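Local coordinates for protein glucosidase 2 subunit beta (Schizosaccharomyces pombe, PDB 4XQM) that recognises mannose-rich N-glycans through its MRH lectin domain and helps the catalytic alpha subunit trim glucose from immature glycoproteins in the endoplasmic reticulum, at residues V21-V26 / G34-Q39; N48-S51 / H57-A60; S74-E77 / Y83-K86; G6-R11 / T17-F22. One frame throughout, in Å; residues are numbered along the deposited sequence.

How the contacts relate
All four contacts lie in the MRH lectin domain, an all-beta fold in which successive strands are mostly sheet neighbours. Contact 4 comes first along the chain and hands over to contact 1 through the shared residues Val21 and Phe22, their centres about 10 Å apart; contacts 2 and 3 follow in series. Contacts 1 and 3 sit on opposite sides of the chain's centre, yet Val26 of contact 1 packs against Ile85 of contact 3 and Val20 of contact 4. Contacts 2 and 3, with centres about 14 Å apart, meet on the neighbouring strands 59-66 and 82-89 and both hold the mannose; contact 4 comes near the sugar through Tyr18, and contact 1 lies farther off.

Contact 1: residues V21-V26 / G34-Q39; sequences VFYENV and GNFASQ
Tyr23 OH donates a hydrogen bond of 2.7 Å to Gln39 OE1, in the carbonyl plane and on a lone pair. Gln39 can span the gap because its side chain runs fully extended, with CG opposite the backbone N (chi1 -180°), and its NE2 is engaged by the carbonyl of Gly41; with oxygen and nitrogen each matched to a partner of the right kind, the amide is probably held in this orientation. Two backbone bonds continue the pairing. Phe36 N reaches Glu24 O at 2.8 Å, and Val26 N reaches Gly34 O at 3.0 Å. Each of these acceptors also takes a CA-H contact, from Asn35 and Asn25 respectively. This is the antiparallel hairpin of strands 25-28 and 31-40. A type II turn from Val21 to Glu24, where Glu24 N bonds Val21 O at 3.1 Å, joins strand 16-21 to strand 25-28, and a classic bulge between those two strands sets Glu24 and Asn25 against Val21. Val21 N donates to Asn25 O at 2.9 Å, while Val21 O also receives the hydroxyl of Tyr46. The carboxylate of Glu24 turns from the hairpin to a salt bridge with Lys5. Between the polar links, two aromatic rings pack T-shaped: CD1 at the edge of Tyr23 sits over the centre of the Phe36 ring, with ring planes 74° apart and centroids separated by 4.8 Å. Ser38 N lies over the other face of Phe36, toward its rim. Gly34 suits backbone angles at which a beta-carbon would press on the preceding carbonyl oxygen.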
loop_
_atom_site.group_PDB
_atom_site.type_symbol
_atom_site.label_atom_id
_atom_site.label_comp_id
_atom_site.label_asym_id
_atom_site.label_seq_id
_atom_site.Cartn_x
_atom_site.Cartn_y
_atom_site.Cartn_z
ATOM N N VAL A 21 5.115 3.159 -0.280
ATOM C CA VAL A 21 6.488 3.217 0.204
ATOM C C VAL A 21 6.647 2.196 1.333
ATOM O O VAL A 21 6.024 2.321 2.395
ATOM C CB VAL A 21 6.856 4.617 0.691
ATOM C CG1 VAL A 21 8.345 4.667 0.996
ATOM C CG2 VAL A 21 6.528 5.634 -0.370
ATOM N N PHE A 22 7.472 1.178 1.105
ATOM C CA PHE A 22 7.595 0.095 2.089
ATOM C C PHE A 22 8.022 0.621 3.465
ATOM O O PHE A 22 8.986 1.385 3.574
ATOM C CB PHE A 22 8.567 -0.994 1.611
ATOM C CG PHE A 22 8.077 -1.789 0.418
ATOM C CD1 PHE A 22 6.718 -2.008 0.201
ATOM C CD2 PHE A 22 8.994 -2.339 -0.476
ATOM C CE1 PHE A 22 6.283 -2.762 -0.907
ATOM C CE2 PHE A 22 8.572 -3.080 -1.573
ATOM C CZ PHE A 22 7.223 -3.293 -1.792
ATOM N N TYR A 23 7.268 0.231 4.496
ATOM C CA TYR A 23 7.568 0.558 5.893
ATOM C C TYR A 23 7.464 2.045 6.213
ATOM O O TYR A 23 7.919 2.495 7.269
ATOM C CB TYR A 23 8.946 0.021 6.301
ATOM C CG TYR A 23 9.060 -1.483 6.240
ATOM C CD1 TYR A 23 8.017 -2.301 6.660
ATOM C CD2 TYR A 23 10.202 -2.091 5.741
ATOM C CE1 TYR A 23 8.126 -3.691 6.603
ATOM C CE2 TYR A 23 10.321 -3.461 5.687
ATOM C CZ TYR A 23 9.291 -4.259 6.111
ATOM O OH TYR A 23 9.421 -5.629 6.038
ATOM N N GLU A 24 6.841 2.802 5.318
ATOM C CA GLU A 24 6.596 4.214 5.576
ATOM C C GLU A 24 5.106 4.532 5.420
ATOM O O GLU A 24 4.362 4.525 6.408
ATOM C CB GLU A 24 7.513 5.095 4.707
ATOM C CG GLU A 24 8.983 4.911 5.134
ATOM C CD GLU A 24 9.983 5.766 4.374
ATOM O OE1 GLU A 24 9.579 6.571 3.499
ATOM O OE2 GLU A 24 11.203 5.635 4.659
ATOM N N ASN A 25 4.660 4.790 4.200
ATOM C CA ASN A 25 3.259 5.161 4.007
ATOM C C ASN A 25 2.714 4.794 2.637
ATOM O O ASN A 25 3.471 4.433 1.733
ATOM C CB ASN A 25 3.067 6.660 4.271
ATOM C CG ASN A 25 4.240 7.479 3.795
ATOM O OD1 ASN A 25 4.836 7.187 2.756
ATOM N ND2 ASN A 25 4.593 8.508 4.561
ATOM N N VAL A 26 1.391 4.881 2.503
ATOM C CA VAL A 26 0.717 4.684 1.224
ATOM C C VAL A 26 -0.133 5.904 0.924
ATOM O O VAL A 26 -0.820 6.404 1.820
ATOM C CB VAL A 26 -0.202 3.452 1.261
ATOM C CG1 VAL A 26 -0.916 3.290 -0.065
ATOM C CG2 VAL A 26 0.614 2.198 1.583
ATOM N N GLY A 34 -2.522 5.481 4.764
ATOM C CA GLY A 34 -2.101 4.891 6.015
ATOM C C GLY A 34 -0.603 4.938 6.213
ATOM O O GLY A 34 0.154 5.041 5.243
ATOM N N ASN A 35 -0.194 4.855 7.474
ATOM C CA ASN A 35 1.203 4.754 7.856
ATOM C C ASN A 35 1.495 3.325 8.258
ATOM O O ASN A 35 0.627 2.640 8.800
ATOM C CB ASN A 35 1.475 5.706 9.020
ATOM C CG ASN A 35 0.842 7.068 8.806
ATOM O OD1 ASN A 35 0.922 7.630 7.712
ATOM N ND2 ASN A 35 0.198 7.602 9.841
ATOM N N PHE A 36 2.718 2.859 8.008
ATOM C CA PHE A 36 3.030 1.471 8.294
ATOM C C PHE A 36 2.879 1.142 9.774
ATOM O O PHE A 36 3.491 1.800 10.624
ATOM C CB PHE A 36 4.454 1.110 7.854
ATOM C CG PHE A 36 4.850 -0.293 8.239
ATOM C CD1 PHE A 36 4.339 -1.387 7.545
ATOM C CD2 PHE A 36 5.700 -0.533 9.316
ATOM C CE1 PHE A 36 4.683 -2.684 7.899
ATOM C CE2 PHE A 36 6.045 -1.831 9.669
ATOM C CZ PHE A 36 5.532 -2.909 8.961
ATOM N N ALA A 37 2.102 0.101 10.068
ATOM C CA ALA A 37 1.789 -0.270 11.445
ATOM C C ALA A 37 2.366 -1.620 11.863
ATOM O O ALA A 37 2.967 -1.738 12.936
ATOM C CB ALA A 37 0.276 -0.252 11.658
ATOM N N SER A 38 2.163 -2.645 11.034
ATOM C CA SER A 38 2.595 -3.999 11.374
ATOM C C SER A 38 2.741 -4.876 10.135
ATOM O O SER A 38 2.250 -4.534 9.050
ATOM C CB SER A 38 1.592 -4.648 12.329
ATOM O OG SER A 38 0.324 -4.770 11.700
ATOM N N GLN A 39 3.413 -6.011 10.301
ATOM C CA GLN A 39 3.540 -6.969 9.206
ATOM C C GLN A 39 3.371 -8.384 9.721
ATOM O O GLN A 39 3.916 -8.744 10.769
ATOM C CB GLN A 39 4.886 -6.827 8.490
ATOM C CG GLN A 39 5.056 -7.805 7.330
ATOM C CD GLN A 39 6.367 -7.615 6.603
ATOM O OE1 GLN A 39 7.120 -6.689 6.905
ATOM N NE2 GLN A 39 6.644 -8.484 5.632
#

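Contact 2: residues N48-S51 / H57-A60; sequences NGQS and HRSA. With MAN (alpha-D-mannopyranose), chain B.
Gly49 N donates to Arg58 O at 2.8 Å, and Arg58 N answers with a bond of 3.0 Å to Gln50 O, so the loop 48-51 is tied to the backbone just ahead of strand 59-66. Gln50 O also takes a weak bond from NH1 of the same arginine. NH1 points at Ser51 O as well, but the modelled separation is too short to be trusted. A long, planar, five-proton donor suits this place, its chain straight from CG to NE (chi3 178°) to span loop and sugar: while NH1 turns to the loop, NE and NH2 both address O2 of the mannose, each at 3.2 Å, and NH2 makes a weak, longer bond to the ring oxygen O5. The sugar hydroxyl lies at the guanidinium edge, near its plane. A water accepts from Arg58 NH2 and donates to Gln50 OE1 at 2.6 Å and to Ser51 O, linking the arginine to a side chain alongside it with its amide plane nearly perpendicular (84°). Farther from the sugar, Ser51 CA rests over the centre of the His57 ring in a CH-pi contact, 3.8 Å from the centroid, while Gly49 O meets the ring edge 3.4 Å from His57 CD2. Glycine fits position 49, where a beta-carbon would crowd Arg58 O. Arg58 belongs with Gln28, Glu77 and Tyr83 to the mannose-binding quartet of MRH domains. Its NE also bonds Tyr83 OH, its chain packs on Ile31 and Leu33 of strand 31-40 and on Cys52 and Cys81, which form a disulfide, and Ser59 joins strand 82-89 by a backbone bond to Tyr83.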
loop_
_atom_site.group_PDB
_atom_site.type_symbol
_atom_site.label_atom_id
_atom_site.label_comp_id
_atom_site.label_asym_id
_atom_site.label_seq_id
_atom_site.Cartn_x
_atom_site.Cartn_y
_atom_site.Cartn_z
ATOM N N ASN A 48 -4.434 4.414 10.018
ATOM C CA ASN A 48 -4.600 5.808 10.439
ATOM C C ASN A 48 -4.393 6.831 9.332
ATOM O O ASN A 48 -3.772 7.875 9.542
ATOM C CB ASN A 48 -3.689 6.136 11.632
ATOM C CG ASN A 48 -3.630 5.019 12.639
ATOM O OD1 ASN A 48 -2.549 4.552 12.999
ATOM N ND2 ASN A 48 -4.793 4.564 13.092
ATOM N N GLY A 49 -4.933 6.540 8.153
ATOM C CA GLY A 49 -4.895 7.483 7.053
ATOM C C GLY A 49 -5.919 8.597 7.228
ATOM O O GLY A 49 -6.549 8.719 8.287
ATOM N N GLN A 50 -6.086 9.394 6.179
ATOM C CA GLN A 50 -6.959 10.565 6.201
ATOM C C GLN A 50 -8.426 10.186 6.401
ATOM O O GLN A 50 -8.870 9.099 5.992
ATOM C CB GLN A 50 -6.797 11.362 4.896
ATOM C CG GLN A 50 -7.687 12.610 4.818
ATOM C CD GLN A 50 -7.529 13.392 3.519
ATOM O OE1 GLN A 50 -8.488 13.562 2.755
ATOM N NE2 GLN A 50 -6.321 13.897 3.280
ATOM N N SER A 51 -9.168 11.087 7.046
ATOM C CA SER A 51 -10.606 10.933 7.219
ATOM C C SER A 51 -11.321 10.787 5.872
ATOM O O SER A 51 -10.819 11.218 4.824
ATOM C CB SER A 51 -11.183 12.111 8.010
ATOM O OG SER A 51 -11.087 13.312 7.265
ATOM N N HIS A 57 -11.588 6.336 8.830
ATOM C CA HIS A 57 -10.265 6.826 8.460
ATOM C C HIS A 57 -9.581 5.745 7.620
ATOM O O HIS A 57 -9.723 4.550 7.896
ATOM C CB HIS A 57 -9.433 7.181 9.698
ATOM C CG HIS A 57 -9.758 8.531 10.268
ATOM N ND1 HIS A 57 -11.020 8.875 10.691
ATOM C CD2 HIS A 57 -8.983 9.623 10.471
ATOM C CE1 HIS A 57 -11.016 10.119 11.146
ATOM N NE2 HIS A 57 -9.776 10.595 11.014
ATOM N N ARG A 58 -8.855 6.166 6.588
ATOM C CA ARG A 58 -8.372 5.221 5.585
ATOM C C ARG A 58 -7.330 4.251 6.141
ATOM O O ARG A 58 -6.634 4.541 7.118
ATOM C CB ARG A 58 -7.848 5.962 4.344
ATOM C CG ARG A 58 -8.952 6.679 3.542
ATOM C CD ARG A 58 -8.351 7.533 2.428
ATOM N NE ARG A 58 -9.361 8.203 1.597
ATOM C CZ ARG A 58 -10.002 9.295 1.989
ATOM N NH1 ARG A 58 -9.743 9.792 3.184
ATOM N NH2 ARG A 58 -10.902 9.885 1.210
ATOM N N SER A 59 -7.269 3.065 5.538
ATOM C CA SER A 59 -6.235 2.097 5.872
ATOM C C SER A 59 -6.006 1.255 4.630
ATOM O O SER A 59 -6.849 1.228 3.722
ATOM C CB SER A 59 -6.656 1.234 7.071
ATOM O OG SER A 59 -7.833 0.496 6.769
ATOM N N ALA A 60 -4.858 0.592 4.570
ATOM C CA ALA A 60 -4.514 -0.203 3.402
ATOM C C ALA A 60 -3.804 -1.460 3.851
ATOM O O ALA A 60 -2.894 -1.410 4.680
ATOM C CB ALA A 60 -3.630 0.599 2.463
HETATM C C1 MAN B . -11.874 9.389 -2.624
HETATM C C2 MAN B . -10.977 8.298 -2.627
HETATM C C3 MAN B . -11.856 7.039 -2.628
HETATM C C4 MAN B . -12.906 7.110 -1.479
HETATM C C5 MAN B . -13.742 8.391 -1.632
HETATM C C6 MAN B . -14.670 8.642 -0.466
HETATM O O1 MAN B . -12.527 9.037 -3.807
HETATM O O2 MAN B . -10.229 8.346 -1.466
HETATM O O3 MAN B . -11.065 5.883 -2.555
HETATM O O4 MAN B . -13.776 6.015 -1.547
HETATM O O5 MAN B . -12.830 9.479 -1.645
HETATM O O6 MAN B . -15.593 9.661 -0.865
HETATM O O HOH W 1 -10.934 12.862 2.191
#

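Contact 3: residues S74-E77 / Y83-K86; sequences SVLE and YLIK. With MAN (alpha-D-mannopyranose), chain B.
Glu77 and Tyr83 run out together from the end of the hairpin and meet on one mannose hydroxyl: O3 accepts a hydrogen bond from Tyr83 OH (2.7 Å) and donates one to Glu77 OE1 (2.6 Å). The glutamate leaves the strand with CG trans to N (chi1 -171°) and stays straight, which carries its carboxylate out to a second hydroxyl as well, since mannose O4 donates to Glu77 OE2 at 2.6 Å. Cys81 N also bonds OE2, which helps fix the rotation of the carboxylate. Behind this polar end, the antiparallel hairpin of strands 71-77 and 82-89 is tight in the backbone of the Leu76-Leu84 pair, whose bonds are reciprocal, the nearly straight one running 2.7 Å from Leu84 N to Leu76 O. Branched side chains fill the face turned to the fold's interior: Val75 CG2 lies 4.1 Å from Ile85 CG1, and Val75 CG1 approaches the edge of the Tyr83 ring. The face bearing Ser74, Leu76, Leu84 and Lys86 is looser and largely exposed. There the leucine side chains meet only loosely, near their beta-carbons, the extended lysine leads its amine away, and the bond from Ser74 N to Lys86 O is weak. A water joins Ser74 OG to Leu84 O, donating to that carbonyl at 2.9 Å.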
loop_
_atom_site.group_PDB
_atom_site.type_symbol
_atom_site.label_atom_id
_atom_site.label_comp_id
_atom_site.label_asym_id
_atom_site.label_seq_id
_atom_site.Cartn_x
_atom_site.Cartn_y
_atom_site.Cartn_z
ATOM N N SER A 74 -2.802 -4.729 -8.199
ATOM C CA SER A 74 -4.191 -4.280 -8.122
ATOM C C SER A 74 -4.458 -3.471 -6.864
ATOM O O SER A 74 -3.774 -3.642 -5.849
ATOM C CB SER A 74 -5.154 -5.475 -8.177
ATOM O OG SER A 74 -4.952 -6.358 -7.082
ATOM N N VAL A 75 -5.453 -2.591 -6.949
ATOM C CA VAL A 75 -6.026 -1.950 -5.778
ATOM C C VAL A 75 -7.513 -2.264 -5.739
ATOM O O VAL A 75 -8.217 -2.044 -6.726
ATOM C CB VAL A 75 -5.827 -0.420 -5.800
ATOM C CG1 VAL A 75 -6.567 0.222 -4.629
ATOM C CG2 VAL A 75 -4.343 -0.062 -5.765
ATOM N N LEU A 76 -7.985 -2.808 -4.621
ATOM C CA LEU A 76 -9.413 -3.079 -4.442
ATOM C C LEU A 76 -9.940 -2.261 -3.269
ATOM O O LEU A 76 -9.368 -2.282 -2.175
ATOM C CB LEU A 76 -9.651 -4.571 -4.179
ATOM C CG LEU A 76 -11.108 -5.031 -4.186
ATOM C CD1 LEU A 76 -11.648 -4.991 -5.611
ATOM C CD2 LEU A 76 -11.265 -6.433 -3.596
ATOM N N GLU A 77 -11.021 -1.525 -3.506
ATOM C CA GLU A 77 -11.700 -0.818 -2.431
ATOM C C GLU A 77 -13.087 -1.418 -2.309
ATOM O O GLU A 77 -14.074 -0.804 -2.691
ATOM C CB GLU A 77 -11.770 0.684 -2.715
ATOM C CG GLU A 77 -12.265 1.502 -1.522
ATOM C CD GLU A 77 -12.309 3.010 -1.781
ATOM O OE1 GLU A 77 -11.920 3.468 -2.883
ATOM O OE2 GLU A 77 -12.727 3.744 -0.860
ATOM N N TYR A 83 -8.528 -0.193 1.640
ATOM C CA TYR A 83 -7.887 -0.521 0.379
ATOM C C TYR A 83 -7.099 -1.823 0.490
ATOM O O TYR A 83 -6.324 -2.006 1.431
ATOM C CB TYR A 83 -6.959 0.618 -0.041
ATOM C CG TYR A 83 -7.674 1.952 -0.113
ATOM C CD1 TYR A 83 -7.864 2.725 1.033
ATOM C CD2 TYR A 83 -8.183 2.419 -1.316
ATOM C CE1 TYR A 83 -8.536 3.942 0.973
ATOM C CE2 TYR A 83 -8.858 3.634 -1.393
ATOM C CZ TYR A 83 -9.030 4.389 -0.242
ATOM O OH TYR A 83 -9.698 5.597 -0.301
ATOM N N LEU A 84 -7.309 -2.733 -0.455
ATOM C CA LEU A 84 -6.507 -3.952 -0.503
ATOM C C LEU A 84 -5.585 -3.827 -1.706
ATOM O O LEU A 84 -6.048 -3.715 -2.843
ATOM C CB LEU A 84 -7.402 -5.190 -0.640
ATOM C CG LEU A 84 -8.457 -5.361 0.451
ATOM C CD1 LEU A 84 -9.207 -6.673 0.243
ATOM C CD2 LEU A 84 -7.806 -5.328 1.813
ATOM N N ILE A 85 -4.281 -3.814 -1.460
ATOM C CA ILE A 85 -3.317 -3.590 -2.534
ATOM C C ILE A 85 -2.429 -4.805 -2.677
ATOM O O ILE A 85 -1.777 -5.221 -1.709
ATOM C CB ILE A 85 -2.444 -2.354 -2.248
ATOM C CG1 ILE A 85 -3.329 -1.135 -1.969
ATOM C CG2 ILE A 85 -1.521 -2.072 -3.431
ATOM C CD1 ILE A 85 -2.562 0.143 -1.655
ATOM N N LYS A 86 -2.413 -5.381 -3.876
ATOM C CA LYS A 86 -1.529 -6.508 -4.173
ATOM C C LYS A 86 -0.311 -6.023 -4.962
ATOM O O LYS A 86 -0.446 -5.212 -5.887
ATOM C CB LYS A 86 -2.284 -7.585 -4.955
ATOM C CG LYS A 86 -1.479 -8.867 -5.176
ATOM C CD LYS A 86 -2.375 -9.984 -5.708
ATOM C CE LYS A 86 -1.539 -11.147 -6.226
ATOM N NZ LYS A 86 -2.364 -12.145 -6.976
HETATM C C1 MAN B . -11.874 9.389 -2.624
HETATM C C2 MAN B . -10.977 8.298 -2.627
HETATM C C3 MAN B . -11.856 7.039 -2.628
HETATM C C4 MAN B . -12.906 7.110 -1.479
HETATM C C5 MAN B . -13.742 8.391 -1.632
HETATM C C6 MAN B . -14.670 8.642 -0.466
HETATM O O1 MAN B . -12.527 9.037 -3.807
HETATM O O2 MAN B . -10.229 8.346 -1.466
HETATM O O3 MAN B . -11.065 5.883 -2.555
HETATM O O4 MAN B . -13.776 6.015 -1.547
HETATM O O5 MAN B . -12.830 9.479 -1.645
HETATM O O6 MAN B . -15.593 9.661 -0.865
HETATM O O HOH W 2 -5.843 -5.962 -4.656
#

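Contact 4: residues G6-R11 / T17-F22; sequences GMETKR and TYKVVF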
loop_
_atom_site.group_PDB
_atom_site.type_symbol
_atom_site.label_atom_id
_atom_site.label_comp_id
_atom_site.label_asym_id
_atom_site.label_seq_id
_atom_site.Cartn_x
_atom_site.Cartn_y
_atom_site.Cartn_z
ATOM N N GLY A 6 11.545 2.592 2.533
ATOM C CA GLY A 6 11.649 3.751 1.665
ATOM C C GLY A 6 11.543 3.419 0.190
ATOM O O GLY A 6 11.460 4.317 -0.649
ATOM N N MET A 7 11.553 2.132 -0.143
ATOM C CA MET A 7 11.377 1.718 -1.531
ATOM C C MET A 7 9.967 2.085 -2.006
ATOM O O MET A 7 8.969 1.740 -1.358
ATOM C CB MET A 7 11.606 0.219 -1.648
ATOM C CG MET A 7 11.526 -0.337 -3.052
ATOM S SD MET A 7 11.947 -2.096 -3.048
ATOM C CE MET A 7 13.595 -2.073 -2.363
ATOM N N GLU A 8 9.895 2.807 -3.122
ATOM C CA GLU A 8 8.628 3.354 -3.624
ATOM C C GLU A 8 8.171 2.697 -4.928
ATOM O O GLU A 8 8.961 2.530 -5.862
ATOM C CB GLU A 8 8.777 4.863 -3.848
ATOM C CG GLU A 8 7.641 5.519 -4.627
ATOM C CD GLU A 8 7.931 6.973 -4.950
ATOM O OE1 GLU A 8 8.131 7.765 -4.005
ATOM O OE2 GLU A 8 7.976 7.315 -6.155
ATOM N N THR A 9 6.886 2.347 -4.993
ATOM C CA THR A 9 6.276 1.866 -6.233
ATOM C C THR A 9 5.036 2.719 -6.513
ATOM O O THR A 9 4.248 2.986 -5.599
ATOM C CB THR A 9 5.856 0.393 -6.111
ATOM O OG1 THR A 9 6.989 -0.394 -5.707
ATOM C CG2 THR A 9 5.336 -0.140 -7.440
ATOM N N LYS A 10 4.873 3.155 -7.760
ATOM C CA LYS A 10 3.734 3.987 -8.140
ATOM C C LYS A 10 2.983 3.364 -9.309
ATOM O O LYS A 10 3.577 2.722 -10.190
ATOM C CB LYS A 10 4.195 5.396 -8.538
ATOM C CG LYS A 10 4.781 6.238 -7.410
ATOM C CD LYS A 10 5.156 7.631 -7.941
ATOM C CE LYS A 10 5.802 7.521 -9.322
ATOM N NZ LYS A 10 6.242 8.830 -9.884
ATOM N N ARG A 11 1.671 3.555 -9.320
ATOM C CA ARG A 11 0.865 3.188 -10.484
ATOM C C ARG A 11 -0.381 4.045 -10.536
ATOM O O ARG A 11 -1.042 4.278 -9.505
ATOM C CB ARG A 11 0.467 1.706 -10.451
ATOM C CG ARG A 11 -0.341 1.284 -11.682
ATOM C CD ARG A 11 -0.639 -0.195 -11.702
ATOM N NE ARG A 11 -1.605 -0.523 -12.760
ATOM C CZ ARG A 11 -2.307 -1.649 -12.816
ATOM N NH1 ARG A 11 -2.148 -2.568 -11.876
ATOM N NH2 ARG A 11 -3.182 -1.842 -13.805
ATOM N N THR A 17 -3.100 8.416 -8.639
ATOM C CA THR A 17 -1.728 7.938 -8.543
ATOM C C THR A 17 -1.540 7.266 -7.186
ATOM O O THR A 17 -1.499 7.930 -6.144
ATOM C CB THR A 17 -0.695 9.067 -8.709
ATOM O OG1 THR A 17 -0.828 9.661 -10.009
ATOM C CG2 THR A 17 0.693 8.495 -8.581
ATOM N N TYR A 18 -1.435 5.941 -7.194
ATOM C CA TYR A 18 -1.170 5.210 -5.961
ATOM C C TYR A 18 0.326 5.110 -5.754
ATOM O O TYR A 18 1.074 4.843 -6.697
ATOM C CB TYR A 18 -1.797 3.815 -6.017
ATOM C CG TYR A 18 -3.299 3.821 -5.829
ATOM C CD1 TYR A 18 -3.865 3.893 -4.557
ATOM C CD2 TYR A 18 -4.155 3.758 -6.922
ATOM C CE1 TYR A 18 -5.250 3.908 -4.382
ATOM C CE2 TYR A 18 -5.543 3.763 -6.760
ATOM C CZ TYR A 18 -6.082 3.828 -5.492
ATOM O OH TYR A 18 -7.448 3.838 -5.325
ATOM N N LYS A 19 0.759 5.334 -4.519
ATOM C CA LYS A 19 2.168 5.293 -4.180
ATOM C C LYS A 19 2.333 4.501 -2.902
ATOM O O LYS A 19 1.789 4.876 -1.854
ATOM C CB LYS A 19 2.700 6.708 -3.998
ATOM C CG LYS A 19 4.142 6.806 -3.566
ATOM C CD LYS A 19 4.520 8.286 -3.473
ATOM C CE LYS A 19 3.998 9.070 -4.690
ATOM N NZ LYS A 19 4.153 10.551 -4.550
ATOM N N VAL A 20 3.050 3.384 -3.000
ATOM C CA VAL A 20 3.362 2.569 -1.834
ATOM C C VAL A 20 4.833 2.747 -1.512
ATOM O O VAL A 20 5.689 2.541 -2.377
ATOM C CB VAL A 20 3.100 1.064 -2.081
ATOM C CG1 VAL A 20 3.559 0.232 -0.879
ATOM C CG2 VAL A 20 1.612 0.823 -2.367
ATOM N N VAL A 21 5.115 3.159 -0.280
ATOM C CA VAL A 21 6.488 3.217 0.204
ATOM C C VAL A 21 6.647 2.196 1.333
ATOM O O VAL A 21 6.024 2.321 2.395
ATOM C CB VAL A 21 6.856 4.617 0.691
ATOM C CG1 VAL A 21 8.345 4.667 0.996
ATOM C CG2 VAL A 21 6.528 5.634 -0.370
ATOM N N PHE A 22 7.472 1.178 1.105
ATOM C CA PHE A 22 7.595 0.095 2.089
ATOM C C PHE A 22 8.022 0.621 3.465
ATOM O O PHE A 22 8.986 1.385 3.574
ATOM C CB PHE A 22 8.567 -0.994 1.611
ATOM C CG PHE A 22 8.077 -1.789 0.418
ATOM C CD1 PHE A 22 6.718 -2.008 0.201
ATOM C CD2 PHE A 22 8.994 -2.339 -0.476
ATOM C CE1 PHE A 22 6.283 -2.762 -0.907
ATOM C CE2 PHE A 22 8.572 -3.080 -1.573
ATOM C CZ PHE A 22 7.223 -3.293 -1.792
#
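Met7 flanks the Phe22 ring in a Met-aromatic contact, its SD placed obliquely to the ring, 3.8 Å from Phe22 CE2. The methionine chain runs straight to SD (chi1 -177°) and bends only at its last bond, which lays CB and SD along CD2 and CE2 of the ring; Ile4 and Met87 pack on the same phenylalanine. At the hairpin's other end, Arg11 O stands at the edge of the Tyr18 ring, whose hydroxyl bonds Gln28 of the mannose pocket. Between these rings strands 8-13 and 16-21 run antiparallel. Thr9 and Val20, beta-branched and suited to extended strand, exchange two bonds, each 2.9 Å from N to O; Arg11 and Tyr18 pair likewise. Gly6 N reaches Phe22 O at 3.0 Å, and Val21 CG1 presses on the bare CA of Gly6, whose backbone angles would jam a beta-carbon against the preceding carbonyl oxygen. Arg11 NH1 leaves the hairpin for the carbonyl oxygen of Ile72. On the opposite face from Thr9, aliphatic parts of Glu8, Lys10 and Lys19 touch. Glu8 OE1 stays 4.9 Å from Lys19 NZ, and Lys10 NZ 6.0 Å from Lys19 NZ: attraction and repulsion are probably both softened by solvent, with cohesion probably resting on the backbone bonds and the buried face of Thr9, Tyr18 and Val20.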